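Local coordinates for nine-heme cytochrome c (Desulfovibrio desulfuricans, PDB 1OFW), which carries electrons through nine c-type hemes and may form part of a transmembrane redox complex that passes electrons to the cytoplasm for sulfate reduction, at residues N194-H197 with R198-T202; V33-H37 with L38-K42; T75-R78 with A79-T83. One frame throughout, in Å; residues are numbered along the deposited sequence.

In the fold
Each contact supplies at least one axial histidine: His200 to heme 8 in contact 1, His40 to heme 3 in contact 2, His81 to heme 5 in contact 3. Contacts 1 and 2 add His197 and His37 for hemes 6 and 1. They are counterparts in the two class III cytochrome c ranges, each a short strand running into a helix through Phe-X-His-X-X-His. Their centres are 35 Å apart. Contact 3 shares the first range with contact 2, centres 18 Å apart. Its histidine ends a helix, whereas those of contacts 1 and 2 lie in the first turn. In all three, ND1 of His200, His40 or His81 donates to a backbone carbonyl four residues earlier.

Contact 1: residues N194-H197 with R198-T202; sequences NFTH and RRHLT. With HEC (heme c), chain J.
Two torsions bring Thr196 and Phe195 to the ring of His200. With chi1 of Thr196 at 55°, OG1 sits between the backbone N and the carbonyl carbon, on the side of the His200 ring. In Phe195 the ring lies opposite the backbone N (chi1 175°), which carries CE1 over the imidazole. The ND1-H of His200 is shared between two oxygens. It donates to Thr196 O at 2.9 Å, from above the carbonyl plane. It also donates to Thr196 OG1 at 2.9 Å, and this oxygen lies in the ring plane. Both bonds are bent, as expected of a forked donor. Thr196 O takes a second, straighter bond from His200 N, so one carbonyl holds both the backbone and the ring of the histidine.

Phe195 turns its edge to the imidazole face. Its CE1 lies over the ring centre, 3.5 Å from His200 ND1, and the planes meet at 50° in an edge-to-face pair. The same CE1 is 3.6 Å from C4B of the heme, so the phenyl ring sits in the angle between imidazole and porphyrin. His200 NE2 binds the iron at 2.0 Å, and His271 is the other axial ligand.

Each oxygen of the propionate takes one bond. Thr196 OG1 donates to heme O2A at 2.9 Å, and the extended side chain of Arg199 brings NE to heme O1A in a longer bond of 3.3 Å. His197 belongs to another site, where it binds the iron of heme 6 together with His229.

Thr196 OG1 therefore accepts from the axial histidine and donates to the heme carboxylate. This chain of hydrogen bonds links the propionate to the iron ligand. The donated ND1-H helps to fix the rotation of the imidazole and probably makes it more electron-rich, while Arg199 would help to stabilise a charged propionate.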
loop_
_atom_site.group_PDB
_atom_site.type_symbol
_atom_site.label_atom_id
_atom_site.label_comp_id
_atom_site.label_asym_id
_atom_site.label_seq_id
_atom_site.Cartn_x
_atom_site.Cartn_y
_atom_site.Cartn_z
ATOM N N ASN A 194 19.103 12.254 -20.866
ATOM C CA ASN A 194 19.224 10.844 -21.219
ATOM C C ASN A 194 18.877 9.986 -20.003
ATOM O O ASN A 194 19.773 9.623 -19.236
ATOM C CB ASN A 194 20.645 10.513 -21.656
ATOM C CG ASN A 194 20.974 11.256 -22.953
ATOM O OD1 ASN A 194 20.210 11.234 -23.907
ATOM N ND2 ASN A 194 22.124 11.912 -22.938
ATOM N N PHE A 195 17.584 9.752 -19.879
ATOM C CA PHE A 195 17.075 9.132 -18.633
ATOM C C PHE A 195 17.357 7.642 -18.628
ATOM O O PHE A 195 16.978 6.939 -19.561
ATOM C CB PHE A 195 15.593 9.440 -18.489
ATOM C CG PHE A 195 14.899 8.777 -17.313
ATOM C CD1 PHE A 195 15.406 8.898 -16.049
ATOM C CD2 PHE A 195 13.756 8.029 -17.508
ATOM C CE1 PHE A 195 14.783 8.299 -14.978
ATOM C CE2 PHE A 195 13.122 7.446 -16.427
ATOM C CZ PHE A 195 13.634 7.577 -15.155
ATOM N N THR A 196 18.037 7.188 -17.585
ATOM C CA THR A 196 18.390 5.780 -17.440
ATOM C C THR A 196 17.209 4.989 -16.881
ATOM O O THR A 196 17.164 4.524 -15.745
ATOM C CB THR A 196 19.632 5.637 -16.545
ATOM O OG1 THR A 196 19.387 6.283 -15.304
ATOM C CG2 THR A 196 20.868 6.346 -17.161
ATOM N N HIS A 197 16.222 4.854 -17.738
ATOM C CA HIS A 197 14.927 4.295 -17.426
ATOM C C HIS A 197 15.052 2.916 -16.822
ATOM O O HIS A 197 14.499 2.633 -15.737
ATOM C CB HIS A 197 14.100 4.258 -18.737
ATOM C CG HIS A 197 12.629 3.995 -18.603
ATOM N ND1 HIS A 197 12.135 2.755 -18.312
ATOM C CD2 HIS A 197 11.539 4.783 -18.649
ATOM C CE1 HIS A 197 10.814 2.797 -18.229
ATOM N NE2 HIS A 197 10.418 4.033 -18.427
ATOM N N ARG A 198 15.740 1.992 -17.515
ATOM C CA ARG A 198 15.829 0.604 -17.001
ATOM C C ARG A 198 16.686 0.492 -15.755
ATOM O O ARG A 198 16.392 -0.254 -14.801
ATOM C CB ARG A 198 16.337 -0.356 -18.094
ATOM C CG ARG A 198 16.241 -1.803 -17.717
ATOM C CD ARG A 198 16.673 -2.675 -18.898
ATOM N NE ARG A 198 15.701 -2.575 -19.981
ATOM C CZ ARG A 198 15.903 -2.960 -21.248
ATOM N NH1 ARG A 198 17.103 -3.470 -21.548
ATOM N NH2 ARG A 198 14.931 -2.836 -22.159
ATOM N N ARG A 199 17.774 1.247 -15.698
ATOM C CA ARG A 199 18.637 1.284 -14.538
ATOM C C ARG A 199 17.825 1.704 -13.292
ATOM O O ARG A 199 17.958 1.058 -12.248
ATOM C CB ARG A 199 19.763 2.248 -14.773
ATOM C CG ARG A 199 20.812 2.307 -13.690
ATOM C CD ARG A 199 21.785 3.418 -14.077
ATOM N NE ARG A 199 22.800 3.705 -13.084
ATOM C CZ ARG A 199 23.986 3.088 -13.055
ATOM N NH1 ARG A 199 24.364 2.144 -13.911
ATOM N NH2 ARG A 199 24.835 3.444 -12.097
ATOM N N HIS A 200 17.009 2.751 -13.496
ATOM C CA HIS A 200 16.150 3.287 -12.430
ATOM C C HIS A 200 15.189 2.217 -11.918
ATOM O O HIS A 200 15.173 1.895 -10.715
ATOM C CB HIS A 200 15.388 4.508 -12.950
ATOM C CG HIS A 200 16.059 5.802 -12.661
ATOM N ND1 HIS A 200 17.162 6.267 -13.376
ATOM C CD2 HIS A 200 15.811 6.753 -11.709
ATOM C CE1 HIS A 200 17.521 7.429 -12.853
ATOM N NE2 HIS A 200 16.724 7.772 -11.831
ATOM N N LEU A 201 14.394 1.643 -12.797
ATOM C CA LEU A 201 13.355 0.699 -12.401
ATOM C C LEU A 201 14.006 -0.526 -11.771
ATOM O O LEU A 201 13.515 -1.028 -10.768
ATOM C CB LEU A 201 12.480 0.347 -13.575
ATOM C CG LEU A 201 11.337 -0.639 -13.319
ATOM C CD1 LEU A 201 10.389 -0.081 -12.264
ATOM C CD2 LEU A 201 10.590 -0.960 -14.576
ATOM N N THR A 202 15.106 -0.985 -12.356
ATOM C CA THR A 202 15.807 -2.155 -11.836
ATOM C C THR A 202 16.307 -1.889 -10.429
ATOM O O THR A 202 16.092 -2.749 -9.568
ATOM C CB THR A 202 16.956 -2.530 -12.779
ATOM O OG1 THR A 202 16.418 -2.885 -14.030
ATOM C CG2 THR A 202 17.695 -3.770 -12.282
HETATM FE FE HEC J . 16.727 9.420 -10.665
HETATM C CHA HEC J . 19.866 8.653 -9.639
HETATM C CHB HEC J . 18.005 11.357 -13.185
HETATM C CHC HEC J . 13.579 10.174 -11.698
HETATM C CHD HEC J . 15.425 7.469 -8.144
HETATM N NA HEC J . 18.558 9.918 -11.293
HETATM C C1A HEC J . 19.761 9.485 -10.736
HETATM C C2A HEC J . 20.865 10.038 -11.486
HETATM C C3A HEC J . 20.348 10.807 -12.454
HETATM C C4A HEC J . 18.909 10.721 -12.355
HETATM C CMA HEC J . 21.026 11.675 -13.525
HETATM C CAA HEC J . 22.334 9.730 -11.173
HETATM C CBA HEC J . 22.847 8.544 -12.004
HETATM C CGA HEC J . 21.898 7.612 -12.708
HETATM O O1A HEC J . 21.620 6.566 -12.063
HETATM O O2A HEC J . 21.433 7.824 -13.868
HETATM N NB HEC J . 15.962 10.576 -12.087
HETATM C C1B HEC J . 16.640 11.277 -13.088
HETATM C C2B HEC J . 15.689 11.914 -13.975
HETATM C C3B HEC J . 14.445 11.585 -13.563
HETATM C C4B HEC J . 14.622 10.744 -12.394
HETATM C CMB HEC J . 16.116 12.796 -15.147
HETATM C CAB HEC J . 13.089 11.977 -14.129
HETATM C CBB HEC J . 12.970 11.817 -15.662
HETATM N NC HEC J . 14.900 8.952 -10.000
HETATM C C1C HEC J . 13.724 9.370 -10.584
HETATM C C2C HEC J . 12.567 8.882 -9.829
HETATM C C3C HEC J . 13.082 8.091 -8.876
HETATM C C4C HEC J . 14.520 8.133 -8.963
HETATM C CMC HEC J . 11.126 9.310 -10.153
HETATM C CAC HEC J . 12.406 7.289 -7.739
HETATM C CBC HEC J . 11.000 6.781 -8.048
HETATM N ND HEC J . 17.494 8.280 -9.211
HETATM C C1D HEC J . 16.793 7.541 -8.267
HETATM C C2D HEC J . 17.729 6.862 -7.391
HETATM C C3D HEC J . 18.969 7.206 -7.789
HETATM C C4D HEC J . 18.838 8.070 -8.935
HETATM C CMD HEC J . 17.326 5.953 -6.214
HETATM C CAD HEC J . 20.274 6.762 -7.095
HETATM C CBD HEC J . 20.898 5.624 -7.925
HETATM C CGD HEC J . 20.327 4.284 -7.506
HETATM O O1D HEC J . 19.551 3.706 -8.300
HETATM O O2D HEC J . 20.660 3.860 -6.378
#

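Contact 2: residues V33-H37 with L38-K42; sequences VVFNH and LIHEK. With HEC (heme c), chain E.
Phe35 meets the imidazole of His40 obliquely, with the two ring planes 34° apart and the centroids separated by 4.4 Å. Phe35 CE1 sits over the centre of the imidazole, 3.4 Å from His40 ND1. The same edge of the phenyl ring, through CE1 and CD1, meets pyrrole B of the heme. Asn36 O lies in the plane of the His40 ring and accepts from His40 ND1 at 2.9 Å, although ND1 stands above the carbonyl plane. The same carbonyl also accepts from His40 N. NE2, at the far side of the imidazole, binds the iron at 2.0 Å, opposite His101.

Asn36 and Ile39 cross at about a right angle. The Asn36 side chain swings opposite its backbone N (chi1 -165°), and OD1 caps the helix by accepting from Ile39 N. The amide nitrogen rests against Ile39 CD1, while Ile39 CG2 touches a heme propionate arm.

His37 and Glu41 also meet nearly at right angles, with ring and carboxylate planes 77° apart. His37 ND1 donates to Glu41 OE1 at 2.8 Å. This oxygen uses its anti lone pair and lies in the imidazole plane. Ser8 hydrogen-bonds to OE1 as well. The bond from ND1 to Glu41 helps to fix the rotation of His37, an axial ligand of heme 1 with His51, and probably makes its ring more electron-rich.

A capped helix that follows a strand of a two-stranded antiparallel sheet, and supplies axial histidines to two hemes from its first turn, three residues apart, is characteristic of the class III cytochrome c fold.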
loop_
_atom_site.group_PDB
_atom_site.type_symbol
_atom_site.label_atom_id
_atom_site.label_comp_id
_atom_site.label_asym_id
_atom_site.label_seq_id
_atom_site.Cartn_x
_atom_site.Cartn_y
_atom_site.Cartn_z
ATOM N N VAL A 33 -11.464 -10.469 6.415
ATOM C CA VAL A 33 -10.008 -10.301 6.294
ATOM C C VAL A 33 -9.250 -11.418 6.988
ATOM O O VAL A 33 -9.504 -11.658 8.175
ATOM C CB VAL A 33 -9.601 -8.954 6.899
ATOM C CG1 VAL A 33 -8.102 -8.795 6.908
ATOM C CG2 VAL A 33 -10.260 -7.799 6.139
ATOM N N VAL A 34 -8.343 -12.066 6.271
ATOM C CA VAL A 34 -7.480 -13.054 6.920
ATOM C C VAL A 34 -6.163 -12.354 7.245
ATOM O O VAL A 34 -5.399 -11.936 6.371
ATOM C CB VAL A 34 -7.254 -14.286 6.060
ATOM C CG1 VAL A 34 -6.342 -15.257 6.806
ATOM C CG2 VAL A 34 -8.571 -14.973 5.726
ATOM N N PHE A 35 -5.906 -12.152 8.516
ATOM C CA PHE A 35 -4.776 -11.449 9.061
ATOM C C PHE A 35 -3.713 -12.469 9.443
ATOM O O PHE A 35 -4.002 -13.390 10.208
ATOM C CB PHE A 35 -5.214 -10.634 10.276
ATOM C CG PHE A 35 -4.068 -9.942 10.981
ATOM C CD1 PHE A 35 -3.425 -8.851 10.407
ATOM C CD2 PHE A 35 -3.599 -10.364 12.202
ATOM C CE1 PHE A 35 -2.396 -8.206 11.020
ATOM C CE2 PHE A 35 -2.561 -9.698 12.812
ATOM C CZ PHE A 35 -1.912 -8.628 12.244
ATOM N N ASN A 36 -2.497 -12.331 8.920
ATOM C CA ASN A 36 -1.388 -13.231 9.196
ATOM C C ASN A 36 -0.612 -12.722 10.393
ATOM O O ASN A 36 0.296 -11.877 10.322
ATOM C CB ASN A 36 -0.509 -13.363 7.934
ATOM C CG ASN A 36 0.414 -14.562 8.064
ATOM O OD1 ASN A 36 0.928 -14.787 9.158
ATOM N ND2 ASN A 36 0.632 -15.302 6.972
ATOM N N HIS A 37 -1.025 -13.205 11.577
ATOM C CA HIS A 37 -0.461 -12.745 12.821
ATOM C C HIS A 37 1.003 -13.143 12.940
ATOM O O HIS A 37 1.820 -12.407 13.470
ATOM C CB HIS A 37 -1.283 -13.291 14.006
ATOM C CG HIS A 37 -1.093 -12.526 15.271
ATOM N ND1 HIS A 37 0.014 -12.581 16.081
ATOM C CD2 HIS A 37 -1.902 -11.606 15.888
ATOM C CE1 HIS A 37 -0.129 -11.769 17.111
ATOM N NE2 HIS A 37 -1.294 -11.154 17.022
ATOM N N LEU A 38 1.306 -14.339 12.431
ATOM C CA LEU A 38 2.681 -14.849 12.493
ATOM C C LEU A 38 3.626 -13.873 11.807
ATOM O O LEU A 38 4.658 -13.542 12.395
ATOM C CB LEU A 38 2.716 -16.235 11.865
ATOM C CG LEU A 38 4.104 -16.904 11.774
ATOM C CD1 LEU A 38 4.493 -17.439 13.134
ATOM C CD2 LEU A 38 4.160 -17.989 10.714
ATOM N N ILE A 39 3.234 -13.442 10.603
ATOM C CA ILE A 39 4.141 -12.535 9.868
ATOM C C ILE A 39 4.302 -11.245 10.613
ATOM O O ILE A 39 5.407 -10.687 10.760
ATOM C CB ILE A 39 3.634 -12.331 8.422
ATOM C CG1 ILE A 39 4.055 -13.530 7.552
ATOM C CG2 ILE A 39 4.037 -11.014 7.821
ATOM C CD1 ILE A 39 3.283 -13.600 6.241
ATOM N N HIS A 40 3.182 -10.725 11.124
ATOM C CA HIS A 40 3.234 -9.425 11.782
ATOM C C HIS A 40 4.000 -9.461 13.105
ATOM O O HIS A 40 4.811 -8.585 13.381
ATOM C CB HIS A 40 1.814 -8.893 11.996
ATOM C CG HIS A 40 1.222 -8.303 10.731
ATOM N ND1 HIS A 40 0.622 -9.054 9.737
ATOM C CD2 HIS A 40 1.138 -7.009 10.330
ATOM C CE1 HIS A 40 0.209 -8.243 8.775
ATOM N NE2 HIS A 40 0.502 -6.998 9.116
ATOM N N GLU A 41 3.832 -10.467 13.963
ATOM C CA GLU A 41 4.528 -10.455 15.252
ATOM C C GLU A 41 6.018 -10.692 15.027
ATOM O O GLU A 41 6.787 -10.246 15.882
ATOM C CB GLU A 41 3.908 -11.459 16.214
ATOM C CG GLU A 41 4.231 -12.928 15.944
ATOM C CD GLU A 41 3.559 -13.813 16.999
ATOM O OE1 GLU A 41 2.311 -13.892 16.984
ATOM O OE2 GLU A 41 4.261 -14.416 17.847
ATOM N N LYS A 42 6.392 -11.336 13.930
ATOM C CA LYS A 42 7.824 -11.520 13.695
ATOM C C LYS A 42 8.435 -10.179 13.288
ATOM O O LYS A 42 9.608 -9.972 13.592
ATOM C CB LYS A 42 8.101 -12.546 12.617
ATOM C CG LYS A 42 7.877 -13.980 13.049
ATOM C CD LYS A 42 7.907 -14.909 11.850
ATOM C CE LYS A 42 7.921 -16.347 12.351
ATOM N NZ LYS A 42 8.252 -17.253 11.208
HETATM FE FE HEC E . 0.236 -5.366 7.966
HETATM C CHA HEC E . 2.342 -7.003 5.897
HETATM C CHB HEC E . -2.474 -6.780 6.353
HETATM C CHC HEC E . -1.806 -4.256 10.421
HETATM C CHD HEC E . 2.890 -3.771 9.431
HETATM N NA HEC E . -0.010 -6.547 6.375
HETATM C C1A HEC E . 0.993 -7.146 5.629
HETATM C C2A HEC E . 0.378 -7.892 4.562
HETATM C C3A HEC E . -0.942 -7.719 4.621
HETATM C C4A HEC E . -1.203 -6.974 5.848
HETATM C CMA HEC E . -2.006 -8.196 3.658
HETATM C CAA HEC E . 1.178 -8.756 3.557
HETATM C CBA HEC E . 1.724 -10.057 4.222
HETATM C CGA HEC E . 0.530 -10.876 4.720
HETATM O O1A HEC E . -0.140 -11.431 3.853
HETATM O O2A HEC E . 0.302 -10.863 5.955
HETATM N NB HEC E . -1.730 -5.496 8.300
HETATM C C1B HEC E . -2.714 -6.132 7.555
HETATM C C2B HEC E . -3.998 -5.999 8.210
HETATM C C3B HEC E . -3.810 -5.274 9.339
HETATM C C4B HEC E . -2.399 -4.984 9.407
HETATM C CMB HEC E . -5.293 -6.589 7.645
HETATM C CAB HEC E . -4.796 -4.771 10.394
HETATM C CBB HEC E . -5.747 -5.877 10.960
HETATM N NC HEC E . 0.492 -4.219 9.584
HETATM C C1C HEC E . -0.496 -3.816 10.483
HETATM C C2C HEC E . 0.060 -2.879 11.440
HETATM C C3C HEC E . 1.366 -2.769 11.169
HETATM C C4C HEC E . 1.638 -3.595 10.015
HETATM C CMC HEC E . -0.826 -2.167 12.486
HETATM C CAC HEC E . 2.450 -1.916 11.798
HETATM C CBC HEC E . 2.304 -1.607 13.309
HETATM N ND HEC E . 2.220 -5.388 7.715
HETATM C C1D HEC E . 3.144 -4.657 8.418
HETATM C C2D HEC E . 4.471 -4.972 7.931
HETATM C C3D HEC E . 4.333 -5.940 7.014
HETATM C C4D HEC E . 2.918 -6.169 6.815
HETATM C CMD HEC E . 5.743 -4.307 8.439
HETATM C CAD HEC E . 5.422 -6.717 6.262
HETATM C CBD HEC E . 5.994 -7.830 7.172
HETATM C CGD HEC E . 7.255 -8.462 6.607
HETATM O O1D HEC E . 7.540 -9.640 6.921
HETATM O O2D HEC E . 7.974 -7.780 5.860
#

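Contact 3: residues T75-R78 with A79-T83; sequences TLDR and AMHAT. With HEC (heme c), chain G.
Asp77 O is gripped twice by His81, one helical turn later. The ring donates through ND1 at 2.8 Å, in the carbonyl plane and on a lone pair. The backbone donates through His81 N at 3.1 Å, tilted from that plane. Asp77 OD1 adds a weak, strongly bent bond from the same ND1. The Asp77 and His81 side chains cross at about a right angle, with carboxylate and ring planes 56° apart. The negative charge nearby would tend to raise the electron density of the ring. His81 NE2 binds the iron at 2.0 Å, with His131 as the other axial ligand.

This is the last turn of the short helix 76-81, in a class III cytochrome c domain. The helix breaks at Ala82, just after its histidine. Arg78 O still accepts from Ala82 N at 2.9 Å, which closes the turn.

Met80 CB lies over one face of the His81 ring. The Met80 chain then runs along the porphyrin, with CG 3.6 Å from heme C3D and SD near the methyl CMD. Leu76 CD1 packs on Met80 CG at 3.9 Å and on the propionate arm beside it.

Arg78 bends at chi2 (74°), which places one face of its guanidinium over Ala82 CB, 3.5 Å from Arg78 CZ. Its NE donates to a propionate of a second heme, and NH1 bonds to Asn84.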
loop_
_atom_site.group_PDB
_atom_site.type_symbol
_atom_site.label_atom_id
_atom_site.label_comp_id
_atom_site.label_asym_id
_atom_site.label_seq_id
_atom_site.Cartn_x
_atom_site.Cartn_y
_atom_site.Cartn_z
ATOM N N THR A 75 -15.510 3.153 15.566
ATOM C CA THR A 75 -16.075 1.980 14.931
ATOM C C THR A 75 -14.956 1.097 14.330
ATOM O O THR A 75 -13.793 1.463 14.277
ATOM C CB THR A 75 -17.069 2.299 13.808
ATOM O OG1 THR A 75 -16.406 3.064 12.828
ATOM C CG2 THR A 75 -18.218 3.194 14.275
ATOM N N LEU A 76 -15.381 -0.080 13.892
ATOM C CA LEU A 76 -14.487 -1.027 13.230
ATOM C C LEU A 76 -13.848 -0.387 12.016
ATOM O O LEU A 76 -12.643 -0.490 11.767
ATOM C CB LEU A 76 -15.326 -2.254 12.877
ATOM C CG LEU A 76 -14.588 -3.455 12.287
ATOM C CD1 LEU A 76 -13.514 -3.978 13.214
ATOM C CD2 LEU A 76 -15.560 -4.571 11.965
ATOM N N ASP A 77 -14.663 0.308 11.231
ATOM C CA ASP A 77 -14.190 0.997 10.036
ATOM C C ASP A 77 -13.045 1.922 10.398
ATOM O O ASP A 77 -11.970 1.984 9.795
ATOM C CB ASP A 77 -15.358 1.749 9.372
ATOM C CG ASP A 77 -14.949 2.738 8.313
ATOM O OD1 ASP A 77 -14.060 2.411 7.521
ATOM O OD2 ASP A 77 -15.495 3.847 8.183
ATOM N N ARG A 78 -13.154 2.732 11.433
ATOM C CA ARG A 78 -12.167 3.699 11.867
ATOM C C ARG A 78 -10.942 2.988 12.412
ATOM O O ARG A 78 -9.825 3.340 12.024
ATOM C CB ARG A 78 -12.782 4.641 12.898
ATOM C CG ARG A 78 -11.797 5.663 13.436
ATOM C CD ARG A 78 -11.501 6.728 12.418
ATOM N NE ARG A 78 -10.513 7.654 12.978
ATOM C CZ ARG A 78 -9.835 8.501 12.233
ATOM N NH1 ARG A 78 -10.010 8.568 10.938
ATOM N NH2 ARG A 78 -8.968 9.283 12.873
ATOM N N ALA A 79 -11.173 1.971 13.241
ATOM C CA ALA A 79 -10.045 1.269 13.845
ATOM C C ALA A 79 -9.143 0.581 12.816
ATOM O O ALA A 79 -7.919 0.492 13.042
ATOM C CB ALA A 79 -10.587 0.256 14.841
ATOM N N MET A 80 -9.739 0.093 11.730
ATOM C CA MET A 80 -8.943 -0.680 10.783
ATOM C C MET A 80 -8.339 0.177 9.689
ATOM O O MET A 80 -7.315 -0.185 9.117
ATOM C CB MET A 80 -9.848 -1.750 10.190
ATOM C CG MET A 80 -10.440 -2.688 11.250
ATOM S SD MET A 80 -9.165 -3.647 12.100
ATOM C CE MET A 80 -9.578 -3.369 13.795
ATOM N N HIS A 81 -8.959 1.318 9.365
ATOM C CA HIS A 81 -8.526 2.089 8.214
ATOM C C HIS A 81 -8.122 3.536 8.498
ATOM O O HIS A 81 -7.718 4.221 7.537
ATOM C CB HIS A 81 -9.663 2.118 7.223
ATOM C CG HIS A 81 -10.355 0.858 6.853
ATOM N ND1 HIS A 81 -11.613 0.666 7.357
ATOM C CD2 HIS A 81 -10.131 -0.206 6.043
ATOM C CE1 HIS A 81 -12.112 -0.467 6.896
ATOM N NE2 HIS A 81 -11.226 -1.021 6.106
ATOM N N ALA A 82 -8.228 4.008 9.733
ATOM C CA ALA A 82 -7.936 5.417 9.983
ATOM C C ALA A 82 -6.563 5.860 9.491
ATOM O O ALA A 82 -5.558 5.183 9.697
ATOM C CB ALA A 82 -7.981 5.689 11.482
ATOM N N THR A 83 -6.449 7.028 8.857
ATOM C CA THR A 83 -5.127 7.517 8.505
ATOM C C THR A 83 -4.748 8.808 9.196
ATOM O O THR A 83 -3.589 9.222 9.127
ATOM C CB THR A 83 -4.999 7.758 6.985
ATOM O OG1 THR A 83 -6.046 8.629 6.589
ATOM C CG2 THR A 83 -5.153 6.426 6.271
HETATM FE FE HEC G . -11.522 -2.753 5.107
HETATM C CHA HEC G . -13.457 -3.762 7.748
HETATM C CHB HEC G . -14.292 -1.438 3.619
HETATM C CHC HEC G . -9.606 -1.692 2.494
HETATM C CHD HEC G . -8.758 -4.035 6.649
HETATM N NA HEC G . -13.447 -2.612 5.619
HETATM C C1A HEC G . -14.100 -3.052 6.780
HETATM C C2A HEC G . -15.470 -2.591 6.801
HETATM C C3A HEC G . -15.679 -1.947 5.645
HETATM C C4A HEC G . -14.432 -1.964 4.886
HETATM C CMA HEC G . -16.975 -1.289 5.133
HETATM C CAA HEC G . -16.432 -2.808 7.976
HETATM C CBA HEC G . -17.083 -4.207 7.982
HETATM C CGA HEC G . -18.015 -4.468 6.817
HETATM O O1A HEC G . -19.012 -3.695 6.676
HETATM O O2A HEC G . -17.771 -5.452 6.077
HETATM N NB HEC G . -11.891 -1.780 3.406
HETATM C C1B HEC G . -13.111 -1.360 2.905
HETATM C C2B HEC G . -12.944 -0.852 1.557
HETATM C C3B HEC G . -11.623 -0.914 1.270
HETATM C C4B HEC G . -10.965 -1.481 2.420
HETATM C CMB HEC G . -14.115 -0.395 0.667
HETATM C CAB HEC G . -10.868 -0.531 -0.007
HETATM C CBB HEC G . -11.225 0.929 -0.431
HETATM N NC HEC G . -9.590 -2.880 4.652
HETATM C C1C HEC G . -8.979 -2.373 3.520
HETATM C C2C HEC G . -7.575 -2.667 3.569
HETATM C C3C HEC G . -7.331 -3.330 4.721
HETATM C C4C HEC G . -8.588 -3.440 5.405
HETATM C CMC HEC G . -6.615 -2.288 2.421
HETATM C CAC HEC G . -6.019 -3.972 5.211
HETATM C CBC HEC G . -4.832 -2.982 5.257
HETATM N ND HEC G . -11.181 -3.728 6.818
HETATM C C1D HEC G . -9.978 -4.239 7.248
HETATM C C2D HEC G . -10.188 -5.055 8.436
HETATM C C3D HEC G . -11.501 -5.004 8.715
HETATM C C4D HEC G . -12.124 -4.138 7.753
HETATM C CMD HEC G . -9.072 -5.805 9.201
HETATM C CAD HEC G . -12.231 -5.752 9.854
HETATM C CBD HEC G . -12.638 -7.178 9.376
HETATM C CGD HEC G . -13.882 -7.187 8.536
HETATM O O1D HEC G . -13.909 -7.689 7.367
HETATM O O2D HEC G . -14.914 -6.691 9.063
#